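Local coordinates for (R)-specific enoyl-CoA hydratase (Aeromonas punctata, PDB 1IQ6), which catalyses the hydration of trans-2-enoyl-CoA of four to six carbons to the corresponding (3R)-3-hydroxyacyl-CoA for polyhydroxyalkanoate biosynthesis, at residues Q68-K73 / A96-T101. Sequence-based numbering, arbitrary orientation.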
ATOM      1  N   GLN B  68       5.070  11.461   8.718  1.00 23.62           N
ATOM      2  CA  GLN B  68       5.176  12.909   8.820  1.00 25.57           C
ATOM      3  C   GLN B  68       4.556  13.518  10.074  1.00 25.62           C
ATOM      4  O   GLN B  68       5.030  14.544  10.563  1.00 27.31           O
ATOM      5  CB  GLN B  68       4.552  13.563   7.582  1.00 28.27           C
ATOM      6  CG  GLN B  68       5.218  13.171   6.273  1.00 31.28           C
ATOM      7  CD  GLN B  68       6.638  13.694   6.152  1.00 33.38           C
ATOM      8  OE1 GLN B  68       7.361  13.346   5.219  1.00 35.65           O
ATOM      9  NE2 GLN B  68       7.042  14.539   7.092  1.00 36.18           N
ATOM     10  N   GLN B  69       3.514  12.888  10.607  1.00 23.20           N
ATOM     11  CA  GLN B  69       2.844  13.442  11.776  1.00 21.93           C
ATOM     12  C   GLN B  69       2.720  12.571  13.021  1.00 21.29           C
ATOM     13  O   GLN B  69       3.108  12.988  14.113  1.00 20.83           O
ATOM     14  CB  GLN B  69       1.444  13.922  11.379  1.00 22.49           C
ATOM     15  CG  GLN B  69       1.440  15.126  10.451  1.00 23.88           C
ATOM     16  CD  GLN B  69       0.040  15.565  10.074  1.00 24.60           C
ATOM     17  OE1 GLN B  69      -0.825  15.736  10.937  1.00 25.21           O
ATOM     18  NE2 GLN B  69      -0.192  15.757   8.781  1.00 25.71           N
ATOM     19  N   LEU B  70       2.183  11.366  12.865  1.00 18.54           N
ATOM     20  CA  LEU B  70       1.967  10.500  14.019  1.00 18.12           C
ATOM     21  C   LEU B  70       2.154   9.022  13.686  1.00 17.17           C
ATOM     22  O   LEU B  70       1.383   8.464  12.905  1.00 15.12           O
ATOM     23  CB  LEU B  70       0.546  10.734  14.530  1.00 17.69           C
ATOM     24  CG  LEU B  70       0.091  10.047  15.814  1.00 15.67           C
ATOM     25  CD1 LEU B  70       0.792  10.688  17.007  1.00 17.96           C
ATOM     26  CD2 LEU B  70      -1.418  10.188  15.955  1.00 16.42           C
ATOM     27  N   PRO B  71       3.148   8.355  14.306  1.00 17.72           N
ATOM     28  CA  PRO B  71       4.113   8.856  15.294  1.00 19.23           C
ATOM     29  C   PRO B  71       5.025   9.960  14.764  1.00 21.29           C
ATOM     30  O   PRO B  71       5.542  10.770  15.536  1.00 23.24           O
ATOM     31  CB  PRO B  71       4.895   7.600  15.679  1.00 19.09           C
ATOM     32  CG  PRO B  71       3.904   6.498  15.450  1.00 18.75           C
ATOM     33  CD  PRO B  71       3.308   6.904  14.129  1.00 17.81           C
ATOM     34  N   GLY B  72       5.233   9.979  13.451  1.00 22.41           N
ATOM     35  CA  GLY B  72       6.063  11.011  12.860  1.00 23.97           C
ATOM     36  C   GLY B  72       7.462  10.627  12.417  1.00 25.14           C
ATOM     37  O   GLY B  72       7.800   9.453  12.293  1.00 24.08           O
ATOM     38  N   LYS B  73       8.267  11.659  12.179  1.00 27.35           N
ATOM     39  CA  LYS B  73       9.653  11.546  11.732  1.00 28.90           C
ATOM     40  C   LYS B  73      10.448  10.432  12.411  1.00 28.25           C
ATOM     41  O   LYS B  73      10.547  10.382  13.636  1.00 29.09           O
ATOM     42  CB  LYS B  73      10.352  12.892  11.957  1.00 30.56           C
ATOM     43  CG  LYS B  73      11.816  12.953  11.567  1.00 32.82           C
ATOM     44  CD  LYS B  73      12.417  14.292  11.994  1.00 35.54           C
ATOM     45  CE  LYS B  73      13.897  14.402  11.657  1.00 37.16           C
ATOM     46  NZ  LYS B  73      14.151  14.527  10.193  1.00 38.71           N
ATOM     47  N   ALA B  96      -7.757  10.791   5.187  1.00 11.97           N
ATOM     48  CA  ALA B  96      -7.034   9.686   5.809  1.00 11.36           C
ATOM     49  C   ALA B  96      -6.935  10.038   7.288  1.00 11.54           C
ATOM     50  O   ALA B  96      -6.637  11.182   7.636  1.00 12.51           O
ATOM     51  CB  ALA B  96      -5.647   9.548   5.195  1.00 13.31           C
ATOM     52  N   GLU B  97      -7.193   9.059   8.150  1.00 10.43           N
ATOM     53  CA  GLU B  97      -7.160   9.288   9.595  1.00 10.97           C
ATOM     54  C   GLU B  97      -6.439   8.163  10.321  1.00 10.74           C
ATOM     55  O   GLU B  97      -6.682   6.988  10.042  1.00 12.18           O
ATOM     56  CB  GLU B  97      -8.596   9.387  10.140  1.00 11.45           C
ATOM     57  CG  GLU B  97      -9.427  10.499   9.507  1.00 14.77           C
ATOM     58  CD  GLU B  97     -10.880  10.526   9.968  1.00 17.40           C
ATOM     59  OE1 GLU B  97     -11.662  11.322   9.399  1.00 19.61           O
ATOM     60  OE2 GLU B  97     -11.248   9.765  10.892  1.00 17.63           O
ATOM     61  N   VAL B  98      -5.544   8.523  11.239  1.00 10.74           N
ATOM     62  CA  VAL B  98      -4.837   7.532  12.042  1.00 11.39           C
ATOM     63  C   VAL B  98      -5.013   7.908  13.506  1.00 12.12           C
ATOM     64  O   VAL B  98      -5.159   9.085  13.845  1.00 12.24           O
ATOM     65  CB  VAL B  98      -3.313   7.447  11.712  1.00 11.35           C
ATOM     66  CG1 VAL B  98      -3.117   7.133  10.226  1.00 11.90           C
ATOM     67  CG2 VAL B  98      -2.596   8.730  12.117  1.00 12.09           C
ATOM     68  N   GLU B  99      -5.033   6.899  14.366  1.00 12.27           N
ATOM     69  CA  GLU B  99      -5.184   7.119  15.798  1.00 13.08           C
ATOM     70  C   GLU B  99      -4.415   6.051  16.557  1.00 12.67           C
ATOM     71  O   GLU B  99      -4.527   4.865  16.251  1.00 12.96           O
ATOM     72  CB  GLU B  99      -6.659   7.069  16.205  1.00 13.70           C
ATOM     73  CG  GLU B  99      -6.852   7.085  17.719  1.00 14.75           C
ATOM     74  CD  GLU B  99      -8.305   7.180  18.146  1.00 18.20           C
ATOM     75  OE1 GLU B  99      -8.556   7.122  19.368  1.00 18.27           O
ATOM     76  OE2 GLU B  99      -9.192   7.317  17.277  1.00 19.15           O
ATOM     77  N   VAL B 100      -3.635   6.476  17.547  1.00 12.58           N
ATOM     78  CA  VAL B 100      -2.869   5.529  18.351  1.00 13.28           C
ATOM     79  C   VAL B 100      -3.824   4.738  19.239  1.00 13.09           C
ATOM     80  O   VAL B 100      -4.611   5.322  19.988  1.00 13.98           O
ATOM     81  CB  VAL B 100      -1.850   6.250  19.252  1.00 12.99           C
ATOM     82  CG1 VAL B 100      -1.093   5.228  20.086  1.00 13.37           C
ATOM     83  CG2 VAL B 100      -0.889   7.072  18.402  1.00 14.19           C
ATOM     84  N   THR B 101      -3.757   3.411  19.156  1.00 13.51           N
ATOM     85  CA  THR B 101      -4.629   2.565  19.966  1.00 14.38           C
ATOM     86  C   THR B 101      -3.868   1.754  21.005  1.00 16.43           C
ATOM     87  O   THR B 101      -4.457   1.263  21.966  1.00 16.96           O
ATOM     88  CB  THR B 101      -5.442   1.582  19.093  1.00 15.65           C
ATOM     89  OG1 THR B 101      -4.548   0.730  18.365  1.00 16.98           O
ATOM     90  CG2 THR B 101      -6.328   2.347  18.124  1.00 17.71           C
TER
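L70 reaches from the loop that follows helix 55-68 to V98 and V100 on strand 93-103, where the end of the central helix packs beside the antiparallel sheet of the hot-dog fold. The contact is small, burying 153 Å² in all; between side chains it is apolar, and no hydrogen bond joins the segments. The isobutyl group of L70 meets V100 at about a right angle, CD2 lying 4.0 Å from V100 CG2, while CG of the leucine is nearly as close to the same methyl. Toward V98 the fit is slacker, with L70 CD2 at 4.3 Å from V98 CG2. That valine methyl also lies 4.1 Å from L70 O, so it touches the loop's backbone as well as its side chain. Leucine suits the loop because its branch point stands one carbon farther from the main chain: with CG anti to the backbone N (chi1 -174°), the fork extends to the strand across a CA separation of 7.7 Å between L70 and V98. The valines suit the strand, their beta-branched side chains offering methyls close to the main chain. Around this trio, L6 touches both L70 and V100, A12 of strand 11-17 packs on L70 and V98, and L65 of the helix lies against V98. The chain leaves helical backbone angles at Q69 and passes through a cis peptide before P71; G72 then takes up phi 105° and psi -165°, a conformation open to glycine because it has no side chain, and its carbonyl O is hydrogen-bonded with S75 OG.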